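Local coordinates for protein acetyl-CoA C-acetyltransferase (Syntrophomonas wolfei subsp. wolfei, PDB 7N7Z) that probably catalyses the thiolase reaction that joins two acetyl-CoA molecules into acetoacetyl-CoA, or its reverse, at residues Cys179-Leu184 / Ala227-Met232. Sequence-based numbering, arbitrary orientation.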
ATOM      1  N   CYS B 179      16.597  -0.303 -37.310  1.00 54.24           N
ATOM      2  CA  CYS B 179      15.979   0.422 -36.206  1.00 50.22           C
ATOM      3  C   CYS B 179      16.954   1.407 -35.575  1.00 48.98           C
ATOM      4  O   CYS B 179      16.590   2.553 -35.289  1.00 47.58           O
ATOM      5  CB  CYS B 179      15.466  -0.564 -35.157  1.00 51.58           C
ATOM      6  SG  CYS B 179      14.021  -1.510 -35.674  1.00 46.95           S
ATOM      7  N   ASP B 180      18.197   0.978 -35.344  1.00 48.16           N
ATOM      8  CA  ASP B 180      19.170   1.862 -34.715  1.00 48.41           C
ATOM      9  C   ASP B 180      19.522   3.029 -35.629  1.00 49.95           C
ATOM     10  O   ASP B 180      19.753   4.148 -35.155  1.00 49.09           O
ATOM     11  CB  ASP B 180      20.425   1.075 -34.339  1.00 50.46           C
ATOM     12  CG  ASP B 180      20.262   0.297 -33.043  1.00 49.93           C
ATOM     13  OD1 ASP B 180      19.423   0.693 -32.205  1.00 50.09           O
ATOM     14  OD2 ASP B 180      20.975  -0.712 -32.860  1.00 50.60           O
ATOM     15  N   ALA B 181      19.564   2.792 -36.942  1.00 51.26           N
ATOM     16  CA  ALA B 181      19.868   3.869 -37.879  1.00 51.13           C
ATOM     17  C   ALA B 181      18.820   4.972 -37.798  1.00 51.86           C
ATOM     18  O   ALA B 181      19.151   6.148 -37.604  1.00 48.82           O
ATOM     19  CB  ALA B 181      19.960   3.313 -39.301  1.00 54.58           C
ATOM     20  N   LEU B 182      17.543   4.610 -37.944  1.00 47.83           N
ATOM     21  CA  LEU B 182      16.479   5.600 -37.834  1.00 48.92           C
ATOM     22  C   LEU B 182      16.507   6.278 -36.471  1.00 46.10           C
ATOM     23  O   LEU B 182      16.427   7.508 -36.371  1.00 42.91           O
ATOM     24  CB  LEU B 182      15.122   4.938 -38.078  1.00 48.71           C
ATOM     25  CG  LEU B 182      13.922   5.884 -38.168  1.00 47.03           C
ATOM     26  CD1 LEU B 182      12.916   5.378 -39.188  1.00 52.62           C
ATOM     27  CD2 LEU B 182      13.257   6.058 -36.810  1.00 45.78           C
ATOM     28  N   ALA B 183      16.632   5.484 -35.404  1.00 43.14           N
ATOM     29  CA  ALA B 183      16.597   6.042 -34.057  1.00 43.69           C
ATOM     30  C   ALA B 183      17.689   7.083 -33.857  1.00 41.68           C
ATOM     31  O   ALA B 183      17.467   8.108 -33.203  1.00 40.29           O
ATOM     32  CB  ALA B 183      16.734   4.920 -33.029  1.00 43.53           C
ATOM     33  N   LEU B 184      18.880   6.836 -34.407  1.00 42.81           N
ATOM     34  CA  LEU B 184      19.975   7.788 -34.253  1.00 41.97           C
ATOM     35  C   LEU B 184      19.584   9.159 -34.792  1.00 41.02           C
ATOM     36  O   LEU B 184      19.756  10.178 -34.115  1.00 38.60           O
ATOM     37  CB  LEU B 184      21.226   7.265 -34.960  1.00 41.96           C
ATOM     38  CG  LEU B 184      22.413   8.229 -35.034  1.00 41.09           C
ATOM     39  CD1 LEU B 184      22.950   8.534 -33.644  1.00 42.99           C
ATOM     40  CD2 LEU B 184      23.510   7.661 -35.921  1.00 45.98           C
ATOM     41  N   ALA B 227      25.104  10.496 -29.629  1.00 58.05           N
ATOM     42  CA  ALA B 227      24.719   9.194 -30.152  1.00 59.10           C
ATOM     43  C   ALA B 227      25.474   8.889 -31.439  1.00 56.09           C
ATOM     44  O   ALA B 227      25.637   9.753 -32.306  1.00 51.18           O
ATOM     45  CB  ALA B 227      23.211   9.148 -30.404  1.00 55.13           C
ATOM     46  N   SER B 228      25.945   7.651 -31.553  1.00 55.66           N
ATOM     47  CA  SER B 228      26.592   7.158 -32.759  1.00 56.73           C
ATOM     48  C   SER B 228      26.004   5.798 -33.111  1.00 54.96           C
ATOM     49  O   SER B 228      25.396   5.126 -32.273  1.00 55.08           O
ATOM     50  CB  SER B 228      28.113   7.050 -32.586  1.00 59.03           C
ATOM     51  OG  SER B 228      28.462   5.879 -31.868  1.00 60.74           O
ATOM     52  N   LEU B 229      26.191   5.396 -34.370  1.00 52.91           N
ATOM     53  CA  LEU B 229      25.615   4.136 -34.828  1.00 53.94           C
ATOM     54  C   LEU B 229      26.140   2.954 -34.025  1.00 56.89           C
ATOM     55  O   LEU B 229      25.437   1.948 -33.870  1.00 56.48           O
ATOM     56  CB  LEU B 229      25.903   3.939 -36.317  1.00 53.48           C
ATOM     57  CG  LEU B 229      24.942   3.028 -37.084  1.00 48.97           C
ATOM     58  CD1 LEU B 229      23.506   3.540 -37.011  1.00 52.67           C
ATOM     59  CD2 LEU B 229      25.387   2.892 -38.532  1.00 48.85           C
ATOM     60  N   GLU B 230      27.365   3.053 -33.506  1.00 58.28           N
ATOM     61  CA  GLU B 230      27.929   1.959 -32.723  1.00 57.87           C
ATOM     62  C   GLU B 230      27.491   2.015 -31.265  1.00 57.92           C
ATOM     63  O   GLU B 230      27.445   0.976 -30.598  1.00 55.77           O
ATOM     64  CB  GLU B 230      29.455   1.982 -32.819  1.00 60.64           C
ATOM     65  CG  GLU B 230      29.996   1.411 -34.123  1.00 63.27           C
ATOM     66  CD  GLU B 230      29.783   2.339 -35.306  1.00 67.58           C
ATOM     67  OE1 GLU B 230      29.792   3.573 -35.107  1.00 70.40           O
ATOM     68  OE2 GLU B 230      29.612   1.835 -36.437  1.00 66.05           O
ATOM     69  N   THR B 231      27.174   3.207 -30.752  1.00 60.71           N
ATOM     70  CA  THR B 231      26.628   3.297 -29.402  1.00 61.55           C
ATOM     71  C   THR B 231      25.217   2.725 -29.350  1.00 60.80           C
ATOM     72  O   THR B 231      24.828   2.104 -28.354  1.00 61.34           O
ATOM     73  CB  THR B 231      26.627   4.750 -28.922  1.00 64.71           C
ATOM     74  OG1 THR B 231      25.790   5.539 -29.777  1.00 63.72           O
ATOM     75  CG2 THR B 231      28.042   5.321 -28.912  1.00 62.85           C
ATOM     76  N   MET B 232      24.435   2.929 -30.413  1.00 55.64           N
ATOM     77  CA  MET B 232      23.108   2.332 -30.480  1.00 55.48           C
ATOM     78  C   MET B 232      23.183   0.811 -30.444  1.00 54.39           C
ATOM     79  O   MET B 232      22.295   0.158 -29.883  1.00 52.13           O
ATOM     80  CB  MET B 232      22.386   2.791 -31.750  1.00 50.46           C
ATOM     81  CG  MET B 232      22.240   4.304 -31.890  1.00 49.25           C
ATOM     82  SD  MET B 232      20.939   5.040 -30.873  1.00 53.59           S
ATOM     83  CE  MET B 232      19.531   4.004 -31.275  1.00 45.87           C
TER
HETATM   84  O   HOH W   1      19.837   0.770 -29.630  1.00 44.72           O
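A227 meets L184 where a short, N-capped helical turn, 229-232, packs against helix 176-196 in the thiolase fold, within the N-terminal family region and away from the predicted active-site cysteines and histidine. CB of A227 sits 3.3 Å from CD1 of L184, tighter than usual for two carbons, and CD1 of L184 also presses on the A227 carbonyl oxygen. With CG anti to the backbone N (chi1 173°), the L184 branch point is carried toward the turn, CD1 meeting A227 and CD2 lying near the L229 N. Next comes S228, the N-cap: its OG accepts from the T231 N at 3.2 Å, while its carbonyl oxygen takes both the M232 N and the T231 OG1. The L229 side chain brings its end in toward helix 176-196, with CD1 resting over the backbone of A181, 3.8 Å from its CA, and near CD2 of L184. M232 closes the contact. Its chain, bent at chi2 (-77°) and chi3 (-51°), folds in toward helix 176-196, with CG near L184 CB. D180 and M232 run past each other in opposite senses, with CG of D180 3.5 Å from CB of M232. R176 ties the two segments together, forming a salt bridge with D180 OD2 and a hydrogen bond to the M232 O. With an alanine at D180, R176 would probably lose this salt bridge, and the bridging water its OD1 acceptor. That water donates both ways, to D180 OD1 at 2.6 Å and to the M232 O at 2.5 Å. Beside it, CE of M232 lies 3.4 Å from CB of A183.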